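Local atomic coordinates of DUF3501 family protein (PDB entry 3FJV), a protein that is of unknown function, belongs to the DUF3501 family and folds around a strongly curved antiparallel beta-sheet flanked by helices. Residues A[38-43]-A[172-177]; A[89-94]-A[145-150]; A[112-117]-A[124-129]. All coordinates share one frame; numbering follows the deposited sequence. Where two conformers were deposited one is given.

Contact 1. Residues A[38-43]-A[172-177]; sequences GNHLRL and PHYPIQ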
loop_
_atom_site.group_PDB
_atom_site.type_symbol
_atom_site.label_atom_id
_atom_site.label_comp_id
_atom_site.label_asym_id
_atom_site.label_seq_id
_atom_site.Cartn_x
_atom_site.Cartn_y
_atom_site.Cartn_z
ATOM N N GLY A 38 18.595 -9.128 -1.110
ATOM C CA GLY A 38 18.552 -9.502 0.306
ATOM C C GLY A 38 17.348 -10.368 0.571
ATOM O O GLY A 38 16.842 -10.999 -0.359
ATOM N N ASN A 39 16.897 -10.392 1.830
ATOM C CA ASN A 39 15.780 -11.249 2.283
ATOM C C ASN A 39 14.389 -10.637 2.217
ATOM O O ASN A 39 13.383 -11.370 2.318
ATOM C CB ASN A 39 16.029 -11.740 3.733
ATOM C CG ASN A 39 17.158 -12.745 3.822
ATOM O OD1 ASN A 39 17.404 -13.495 2.895
ATOM N ND2 ASN A 39 17.842 -12.768 4.949
ATOM N N HIS A 40 14.291 -9.314 2.047
ATOM C CA HIS A 40 12.994 -8.650 2.130
ATOM C C HIS A 40 12.578 -7.803 0.911
ATOM O O HIS A 40 11.449 -7.296 0.898
ATOM C CB HIS A 40 12.969 -7.775 3.368
ATOM C CG HIS A 40 13.250 -8.535 4.619
ATOM N ND1 HIS A 40 12.282 -9.260 5.276
ATOM C CD2 HIS A 40 14.406 -8.743 5.288
ATOM C CE1 HIS A 40 12.829 -9.872 6.311
ATOM N NE2 HIS A 40 14.111 -9.561 6.348
ATOM N N LEU A 41 13.459 -7.649 -0.081
ATOM C CA LEU A 41 13.134 -6.944 -1.328
ATOM C C LEU A 41 13.089 -7.908 -2.517
ATOM O O LEU A 41 14.008 -8.729 -2.714
ATOM C CB LEU A 41 14.140 -5.850 -1.647
ATOM C CG LEU A 41 13.727 -4.458 -1.132
ATOM C CD1 LEU A 41 13.407 -4.508 0.343
ATOM C CD2 LEU A 41 14.876 -3.511 -1.420
ATOM N N ARG A 42 12.064 -7.744 -3.347
ATOM C CA ARG A 42 11.897 -8.548 -4.571
ATOM C C ARG A 42 11.625 -7.615 -5.757
ATOM O O ARG A 42 10.812 -6.717 -5.626
ATOM C CB ARG A 42 10.704 -9.492 -4.381
ATOM C CG ARG A 42 10.821 -10.472 -3.226
ATOM C CD ARG A 42 11.974 -11.449 -3.423
ATOM N NE ARG A 42 12.176 -12.355 -2.282
ATOM C CZ ARG A 42 13.063 -12.191 -1.292
ATOM N NH1 ARG A 42 13.886 -11.141 -1.237
ATOM N NH2 ARG A 42 13.133 -13.105 -0.333
ATOM N N LEU A 43 12.323 -7.783 -6.877
ATOM C CA LEU A 43 12.065 -6.990 -8.082
ATOM C C LEU A 43 11.567 -7.931 -9.179
ATOM O O LEU A 43 12.125 -8.995 -9.385
ATOM C CB LEU A 43 13.349 -6.337 -8.660
ATOM C CG LEU A 43 13.932 -5.013 -8.193
ATOM C CD1 LEU A 43 15.130 -4.712 -9.050
ATOM C CD2 LEU A 43 12.922 -3.894 -8.297
ATOM N N PRO A 172 20.795 3.200 3.976
ATOM C CA PRO A 172 21.506 2.934 5.229
ATOM C C PRO A 172 20.924 1.857 6.077
ATOM O O PRO A 172 21.672 1.202 6.778
ATOM C CB PRO A 172 21.430 4.277 5.968
ATOM C CG PRO A 172 21.399 5.256 4.869
ATOM C CD PRO A 172 20.425 4.612 3.896
ATOM N N HIS A 173 19.614 1.658 6.037
ATOM C CA HIS A 173 19.011 0.502 6.748
ATOM C C HIS A 173 18.808 -0.758 5.896
ATOM O O HIS A 173 18.186 -1.695 6.366
ATOM C CB HIS A 173 17.694 0.903 7.417
ATOM C CG HIS A 173 17.877 1.969 8.447
ATOM N ND1 HIS A 173 18.312 1.692 9.726
ATOM C CD2 HIS A 173 17.770 3.317 8.369
ATOM C CE1 HIS A 173 18.427 2.821 10.405
ATOM N NE2 HIS A 173 18.111 3.822 9.607
ATOM N N TYR A 174 19.325 -0.770 4.665
ATOM C CA TYR A 174 19.260 -1.966 3.807
ATOM C C TYR A 174 20.432 -2.014 2.825
ATOM O O TYR A 174 20.250 -2.047 1.598
ATOM C CB TYR A 174 17.904 -2.037 3.077
ATOM C CG TYR A 174 17.487 -3.441 2.702
ATOM C CD1 TYR A 174 16.794 -4.240 3.592
ATOM C CD2 TYR A 174 17.758 -3.967 1.424
ATOM C CE1 TYR A 174 16.423 -5.565 3.250
ATOM C CE2 TYR A 174 17.386 -5.283 1.085
ATOM C CZ TYR A 174 16.699 -6.053 1.985
ATOM O OH TYR A 174 16.312 -7.327 1.638
ATOM N N PRO A 175 21.654 -2.031 3.366
ATOM C CA PRO A 175 22.865 -2.086 2.538
ATOM C C PRO A 175 23.046 -3.448 1.843
ATOM O O PRO A 175 23.164 -4.462 2.521
ATOM C CB PRO A 175 23.987 -1.880 3.557
ATOM C CG PRO A 175 23.428 -2.334 4.851
ATOM C CD PRO A 175 21.978 -1.951 4.799
ATOM N N ILE A 176 23.007 -3.467 0.509
ATOM C CA ILE A 176 23.230 -4.698 -0.256
ATOM C C ILE A 176 24.339 -4.408 -1.256
ATOM O O ILE A 176 24.182 -3.590 -2.168
ATOM C CB ILE A 176 21.944 -5.187 -1.000
ATOM C CG1 ILE A 176 20.764 -5.382 -0.044
ATOM C CG2 ILE A 176 22.219 -6.475 -1.821
ATOM C CD1 ILE A 176 20.997 -6.380 1.074
ATOM N N GLN A 177 25.471 -5.092 -1.088
ATOM C CA GLN A 177 26.550 -4.991 -2.030
ATOM C C GLN A 177 26.094 -5.465 -3.391
ATOM O O GLN A 177 25.449 -6.502 -3.493
ATOM C CB GLN A 177 27.718 -5.892 -1.595
ATOM C CG GLN A 177 28.575 -5.366 -0.479
ATOM C CD GLN A 177 29.921 -4.929 -0.995
ATOM O OE1 GLN A 177 30.669 -5.727 -1.589
ATOM N NE2 GLN A 177 30.239 -3.653 -0.791
#
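Polar contact between 38-43 and 172-177 converges on one atom, the hydroxyl of Tyr174. His40 N donates to Tyr174 OH at 2.9 Å with an N-H...O angle of 163°, a nearly straight bond that reaches the phenol near its ring plane. The same hydroxyl is hydrogen-bonded to the carbonyl of Ile37, so backbone groups on either side of Gly38 and Asn39 hold the buried phenol. The side chain reaches them because its CG stands anti to the backbone N (chi1 -154°), which sends the ring toward the 38-41 backbone.

The segments lie near the two margins of one antiparallel sheet: 38-43 runs from the turn after edge strand 34-37 into strand 41-45, and the loop at 172-175 leads into the other edge strand, 176-180. The nearest CA atoms, those of Gly38 and Ile176, are 6.7 Å apart and no beta bridge joins the segments; the closure is made by the side chains of Tyr174 and Ile176 against the 38-40 backbone and Leu41.

Apolar contact falls on the Tyr174 ring and on Ile176. Leu41 CD1 lies over one ring face, shifted toward the rim, in a CH-pi contact 4.2 Å from the centroid and 18° off the normal. Its sister methyl CD2 comes within 4.0 Å of Tyr174 CE2. Separately, Ile176 CD1 packs on Gly38 CA at 4.0 Å; Gly38 has a positive phi, which favours glycine.

Contact 2. Residues A[89-94]-A[145-150]; sequences ATLQIE and HFLRFE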
loop_
_atom_site.group_PDB
_atom_site.type_symbol
_atom_site.label_atom_id
_atom_site.label_comp_id
_atom_site.label_asym_id
_atom_site.label_seq_id
_atom_site.Cartn_x
_atom_site.Cartn_y
_atom_site.Cartn_z
ATOM N N ALA A 89 10.502 -2.187 -13.455
ATOM C CA ALA A 89 10.370 -3.224 -12.424
ATOM C C ALA A 89 9.373 -2.819 -11.315
ATOM O O ALA A 89 9.163 -1.638 -11.022
ATOM C CB ALA A 89 11.753 -3.635 -11.824
ATOM N N THR A 90 8.650 -3.803 -10.821
ATOM C CA THR A 90 7.850 -3.679 -9.628
ATOM C C THR A 90 8.726 -4.175 -8.476
ATOM O O THR A 90 9.249 -5.303 -8.504
ATOM C CB THR A 90 6.537 -4.521 -9.729
ATOM O OG1 THR A 90 5.741 -4.017 -10.817
ATOM C CG2 THR A 90 5.753 -4.410 -8.416
ATOM N N LEU A 91 8.901 -3.306 -7.488
ATOM C CA LEU A 91 9.623 -3.619 -6.263
ATOM C C LEU A 91 8.593 -3.921 -5.177
ATOM O O LEU A 91 7.665 -3.132 -4.945
ATOM C CB LEU A 91 10.497 -2.448 -5.806
ATOM C CG LEU A 91 11.275 -2.553 -4.468
ATOM C CD1 LEU A 91 12.435 -3.522 -4.468
ATOM C CD2 LEU A 91 11.849 -1.175 -4.056
ATOM N N GLN A 92 8.794 -5.037 -4.490
ATOM C CA GLN A 92 7.934 -5.399 -3.363
ATOM C C GLN A 92 8.797 -5.588 -2.143
ATOM O O GLN A 92 9.860 -6.179 -2.218
ATOM C CB GLN A 92 7.117 -6.654 -3.649
ATOM C CG GLN A 92 6.061 -6.413 -4.746
ATOM C CD GLN A 92 4.947 -7.440 -4.732
ATOM O OE1 GLN A 92 4.194 -7.541 -3.736
ATOM N NE2 GLN A 92 4.799 -8.180 -5.834
ATOM N N ILE A 93 8.332 -5.040 -1.029
ATOM C CA ILE A 93 8.983 -5.144 0.274
ATOM C C ILE A 93 8.089 -6.091 1.053
ATOM O O ILE A 93 6.892 -5.809 1.193
ATOM C CB ILE A 93 9.021 -3.753 0.955
ATOM C CG1 ILE A 93 9.794 -2.763 0.086
ATOM C CG2 ILE A 93 9.697 -3.814 2.349
ATOM C CD1 ILE A 93 9.482 -1.288 0.432
ATOM N N GLU A 94 8.643 -7.205 1.530
ATOM C CA GLU A 94 7.858 -8.232 2.193
ATOM C C GLU A 94 8.368 -8.550 3.597
ATOM O O GLU A 94 9.530 -8.916 3.768
ATOM C CB GLU A 94 7.867 -9.487 1.324
ATOM C CG GLU A 94 7.161 -9.242 -0.033
ATOM C CD GLU A 94 7.445 -10.311 -1.085
ATOM O OE1 GLU A 94 8.372 -11.148 -0.898
ATOM O OE2 GLU A 94 6.727 -10.301 -2.107
ATOM N N HIS A 145 6.418 -0.504 -5.207
ATOM C CA HIS A 145 6.864 0.673 -5.954
ATOM C C HIS A 145 7.085 0.293 -7.414
ATOM O O HIS A 145 7.372 -0.856 -7.717
ATOM C CB HIS A 145 8.178 1.163 -5.357
ATOM C CG HIS A 145 8.041 1.652 -3.950
ATOM N ND1 HIS A 145 7.729 2.963 -3.652
ATOM C CD2 HIS A 145 8.173 1.011 -2.758
ATOM C CE1 HIS A 145 7.659 3.104 -2.334
ATOM N NE2 HIS A 145 7.950 1.942 -1.769
ATOM N N PHE A 146 6.894 1.249 -8.309
ATOM C CA PHE A 146 7.145 1.063 -9.744
ATOM C C PHE A 146 8.449 1.777 -10.078
ATOM O O PHE A 146 8.589 2.996 -9.831
ATOM C CB PHE A 146 5.979 1.656 -10.532
ATOM C CG PHE A 146 4.672 0.878 -10.440
ATOM C CD1 PHE A 146 4.584 -0.394 -9.877
ATOM C CD2 PHE A 146 3.503 1.430 -11.008
ATOM C CE1 PHE A 146 3.388 -1.086 -9.828
ATOM C CE2 PHE A 146 2.294 0.734 -10.953
ATOM C CZ PHE A 146 2.259 -0.553 -10.354
ATOM N N LEU A 147 9.451 1.029 -10.543
ATOM C CA LEU A 147 10.759 1.602 -10.805
ATOM C C LEU A 147 11.081 1.662 -12.324
ATOM O O LEU A 147 10.641 0.780 -13.121
ATOM C CB LEU A 147 11.841 0.798 -10.093
ATOM C CG LEU A 147 11.709 0.489 -8.607
ATOM C CD1 LEU A 147 12.981 -0.278 -8.102
ATOM C CD2 LEU A 147 11.402 1.689 -7.789
ATOM N N ARG A 148 11.888 2.661 -12.702
ATOM C CA ARG A 148 12.391 2.821 -14.059
ATOM C C ARG A 148 13.924 2.928 -13.973
ATOM O O ARG A 148 14.427 3.699 -13.200
ATOM C CB ARG A 148 11.813 4.114 -14.654
ATOM C CG ARG A 148 12.436 4.638 -15.916
ATOM C CD ARG A 148 11.579 5.739 -16.561
ATOM N NE ARG A 148 11.681 7.075 -15.962
ATOM C CZ ARG A 148 12.649 7.951 -16.233
ATOM N NH1 ARG A 148 13.654 7.611 -17.042
ATOM N NH2 ARG A 148 12.649 9.149 -15.643
ATOM N N PHE A 149 14.653 2.153 -14.767
ATOM C CA PHE A 149 16.104 2.267 -14.832
ATOM C C PHE A 149 16.465 2.701 -16.255
ATOM O O PHE A 149 16.238 1.946 -17.196
ATOM C CB PHE A 149 16.739 0.896 -14.564
ATOM C CG PHE A 149 16.536 0.372 -13.166
ATOM C CD1 PHE A 149 17.416 0.702 -12.136
ATOM C CD2 PHE A 149 15.513 -0.556 -12.902
ATOM C CE1 PHE A 149 17.225 0.190 -10.857
ATOM C CE2 PHE A 149 15.354 -1.086 -11.649
ATOM C CZ PHE A 149 16.209 -0.702 -10.621
ATOM N N GLU A 150 17.076 3.874 -16.424
ATOM C CA GLU A 150 17.353 4.381 -17.754
ATOM C C GLU A 150 18.804 4.030 -18.152
ATOM O O GLU A 150 19.758 4.290 -17.412
ATOM C CB GLU A 150 17.049 5.885 -17.835
ATOM C CG GLU A 150 16.674 6.376 -19.251
ATOM C CD GLU A 150 15.275 5.991 -19.710
ATOM O OE1 GLU A 150 14.343 5.823 -18.877
ATOM O OE2 GLU A 150 15.098 5.864 -20.941
#
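Two central neighbours of the antiparallel sheet, strands 86-93 and 144-150, pair here in a regular register with three consecutive bridges. Ala89 with Leu147 and Leu91 with His145 are hydrogen-bonded pairs, and Thr90 with Phe146 is the non-hydrogen-bonded pair between them. Each hydrogen-bonded pair closes a two-bond ring. The shortest member is Leu147 N to Ala89 O, 2.7 Å and almost straight at 176°, whereas Leu91 N meets His145 O at 2.9 Å. That carbonyl of His145 also takes a CA-H...O contact from Thr90 CA at 3.4 Å. The segment axes make an angle of 137°, well short of the 180° of an untwisted antiparallel pair, which records a strong local twist.

On one face of the sheet Ala89, Leu91, His145 and Leu147 form a buried patch. Leu147 CD1 reaches across to Leu91 CB at 4.0 Å, and Ala89 CB sits at the edge of the Phe149 ring, near its plane. The imidazole of His145 is hydrogen-bonded through ND1 to Asp130, a bond that would restrain its rotation.

The other face carries Thr90 and Phe146, whose side chains lie side by side and point the same way. Thr90 OG1, hydrogen-bonded to Glu46, stands beside CD1 and CE1 of the Phe146 ring. Arg102 of the second subunit makes a cation-pi contact with that ring, placing this face at the dimer interface.

Farther along, the ring of His145 receives Ile93: although the CB of Ile93 does not point at strand 144-150, chi2 (161°) extends the chain so that Ile93 CD1 reaches the ring edge, 4.1 Å from His145 CD2.

Contact 3. Residues A[112-117]-A[124-129]; sequences EDRVFL and PVYAIA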
loop_
_atom_site.group_PDB
_atom_site.type_symbol
_atom_site.label_atom_id
_atom_site.label_comp_id
_atom_site.label_asym_id
_atom_site.label_seq_id
_atom_site.Cartn_x
_atom_site.Cartn_y
_atom_site.Cartn_z
ATOM N N GLU A 112 13.126 2.864 -2.329
ATOM C CA GLU A 112 12.862 2.757 -3.766
ATOM C C GLU A 112 13.760 3.631 -4.645
ATOM O O GLU A 112 13.880 3.374 -5.830
ATOM C CB GLU A 112 11.398 3.037 -4.068
ATOM C CG GLU A 112 10.924 4.492 -3.864
ATOM C CD GLU A 112 10.616 4.840 -2.392
ATOM O OE1 GLU A 112 10.949 4.051 -1.504
ATOM O OE2 GLU A 112 10.037 5.901 -2.132
ATOM N N ASP A 113 14.369 4.664 -4.050
ATOM C CA ASP A 113 15.301 5.566 -4.733
ATOM C C ASP A 113 16.759 5.083 -4.643
ATOM O O ASP A 113 17.610 5.673 -5.278
ATOM C CB ASP A 113 15.324 6.953 -4.040
ATOM C CG ASP A 113 13.978 7.580 -3.925
ATOM O OD1 ASP A 113 13.174 7.419 -4.852
ATOM O OD2 ASP A 113 13.749 8.312 -2.927
ATOM N N ARG A 114 17.039 4.048 -3.838
ATOM C CA ARG A 114 18.422 3.648 -3.497
ATOM C C ARG A 114 18.815 2.294 -4.081
ATOM O O ARG A 114 19.915 1.835 -3.867
ATOM C CB ARG A 114 18.606 3.622 -1.987
ATOM C CG ARG A 114 18.220 4.874 -1.250
ATOM C CD ARG A 114 18.742 6.135 -1.881
ATOM N NE ARG A 114 20.182 6.108 -2.153
ATOM C CZ ARG A 114 20.849 7.120 -2.704
ATOM N NH1 ARG A 114 20.222 8.235 -2.996
ATOM N NH2 ARG A 114 22.159 7.031 -2.930
ATOM N N VAL A 115 17.925 1.713 -4.884
ATOM C CA VAL A 115 18.190 0.486 -5.630
ATOM C C VAL A 115 18.856 0.869 -6.922
ATOM O O VAL A 115 18.374 1.694 -7.650
ATOM C CB VAL A 115 16.886 -0.311 -5.932
ATOM C CG1 VAL A 115 17.154 -1.436 -6.983
ATOM C CG2 VAL A 115 16.286 -0.867 -4.618
ATOM N N PHE A 116 19.977 0.235 -7.232
ATOM C CA PHE A 116 20.735 0.536 -8.448
ATOM C C PHE A 116 21.169 -0.686 -9.213
ATOM O O PHE A 116 21.412 -1.749 -8.623
ATOM C CB PHE A 116 21.965 1.381 -8.132
ATOM C CG PHE A 116 22.992 0.683 -7.279
ATOM C CD1 PHE A 116 22.871 0.687 -5.917
ATOM C CD2 PHE A 116 24.074 0.034 -7.852
ATOM C CE1 PHE A 116 23.793 0.072 -5.110
ATOM C CE2 PHE A 116 25.008 -0.618 -7.043
ATOM C CZ PHE A 116 24.856 -0.591 -5.663
ATOM N N LEU A 117 21.308 -0.528 -10.533
ATOM C CA LEU A 117 21.861 -1.545 -11.424
ATOM C C LEU A 117 23.244 -1.111 -11.882
ATOM O O LEU A 117 23.497 0.091 -12.023
ATOM C CB LEU A 117 21.005 -1.638 -12.732
ATOM C CG LEU A 117 19.696 -2.360 -12.833
ATOM C CD1 LEU A 117 19.013 -2.105 -14.168
ATOM C CD2 LEU A 117 19.948 -3.834 -12.670
ATOM N N PRO A 124 26.933 3.178 -12.194
ATOM C CA PRO A 124 25.677 2.591 -11.712
ATOM C C PRO A 124 24.473 3.443 -12.122
ATOM O O PRO A 124 24.620 4.660 -12.340
ATOM C CB PRO A 124 25.809 2.594 -10.200
ATOM C CG PRO A 124 27.130 3.229 -9.841
ATOM C CD PRO A 124 27.832 3.635 -11.110
ATOM N N VAL A 125 23.323 2.789 -12.281
ATOM C CA VAL A 125 22.048 3.445 -12.598
ATOM C C VAL A 125 21.023 3.244 -11.463
ATOM O O VAL A 125 20.566 2.145 -11.180
ATOM C CB VAL A 125 21.461 2.978 -13.958
ATOM C CG1 VAL A 125 19.943 3.479 -14.133
ATOM C CG2 VAL A 125 22.365 3.450 -15.098
ATOM N N TYR A 126 20.649 4.347 -10.829
ATOM C CA TYR A 126 19.628 4.341 -9.753
ATOM C C TYR A 126 18.226 4.369 -10.344
ATOM O O TYR A 126 17.977 5.024 -11.350
ATOM C CB TYR A 126 19.839 5.474 -8.752
ATOM C CG TYR A 126 21.010 5.207 -7.834
ATOM C CD1 TYR A 126 22.317 5.257 -8.310
ATOM C CD2 TYR A 126 20.804 4.814 -6.504
ATOM C CE1 TYR A 126 23.407 4.934 -7.473
ATOM C CE2 TYR A 126 21.867 4.530 -5.651
ATOM C CZ TYR A 126 23.171 4.566 -6.149
ATOM O OH TYR A 126 24.230 4.268 -5.330
ATOM N N ALA A 127 17.320 3.597 -9.732
ATOM C CA ALA A 127 15.932 3.579 -10.118
ATOM C C ALA A 127 15.319 4.944 -9.901
ATOM O O ALA A 127 15.659 5.642 -8.952
ATOM C CB ALA A 127 15.149 2.519 -9.308
ATOM N N ILE A 128 14.467 5.337 -10.830
ATOM C CA ILE A 128 13.574 6.485 -10.645
ATOM C C ILE A 128 12.224 5.878 -10.343
ATOM O O ILE A 128 11.685 5.131 -11.180
ATOM C CB ILE A 128 13.475 7.379 -11.909
ATOM C CG1 ILE A 128 14.862 7.865 -12.339
ATOM C CG2 ILE A 128 12.557 8.574 -11.641
ATOM C CD1 ILE A 128 15.565 8.675 -11.273
ATOM N N ALA A 129 11.696 6.167 -9.152
ATOM C CA ALA A 129 10.495 5.502 -8.625
ATOM C C ALA A 129 9.217 6.314 -8.677
ATOM O O ALA A 129 9.233 7.527 -8.443
ATOM C CB ALA A 129 10.753 5.075 -7.166
HETATM O O HOH W 1 13.115 7.875 -7.498
#
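Val125 N donates to Leu117 O at 2.7 Å with an N-H...O angle of 175°, the shortest of the three backbone bonds between 112-117 and 124-129, which lie in the beta hairpin of strands 115-119 and 125-129. Leu117 N returns a bond to Val125 O, completing a hydrogen-bonded antiparallel pair. Phe116 and Tyr126 form the next, non-hydrogen-bonded pair, and beyond them Ala127 N reaches Val115 O at 3.0 Å.

The tight approach of Phe116 and Tyr126, with CA atoms 4.2 Å apart, brings their side chains alongside each other on one face of the hairpin. Phe116 CB stands over the centre of the Tyr126 ring in a CH-pi contact, 3.7 Å from the centroid and only 3° off the normal. With its CG between the backbone N and the carbonyl carbon (chi1 65°), the Phe116 ring lies displaced from this position, its plane oblique to the phenol; its CD2 meets Pro124 CB.

Arg114 crosses Tyr126 obliquely, bent at chi2 and chi3, and places one guanidinium face over Tyr126 CE2, with NH2 3.7 Å from that carbon. Asp170 ties the two together, forming a salt bridge with Arg114 NE and a hydrogen bond with Tyr126 OH.

At the other end, the backbone of 112-114 is no longer bridged to the partner strand. Glu112 CG packs tightly on Ala129 CB at 3.4 Å, while Glu112 O is buried without a polar partner in the model. A water bridges the two segments here, donating to Asp113 OD1 at 2.7 Å and accepting from Ala129 N at 2.8 Å.

Overall arrangement
From the N terminus, the chain passes through 38-43 and strand 86-93, then makes the hairpin of contact 3, the innermost loop. Strand 144-150 next closes contact 2 around that hairpin, and 172-177 closes contact 1 around both, so the three loops nest without crossing. All reach one antiparallel sheet. Contact 2 joins two of its central strands. Its neighbours there are 41-45, through Arg42 O to Gln92 N, and 125-129, through Arg148 O to Ile128 N, both probable hydrogen bonds of 2.9 Å. Contact 1 brings the sheet's margins together; it comes within about 4 Å of contact 3 at the nearest atoms without touching it.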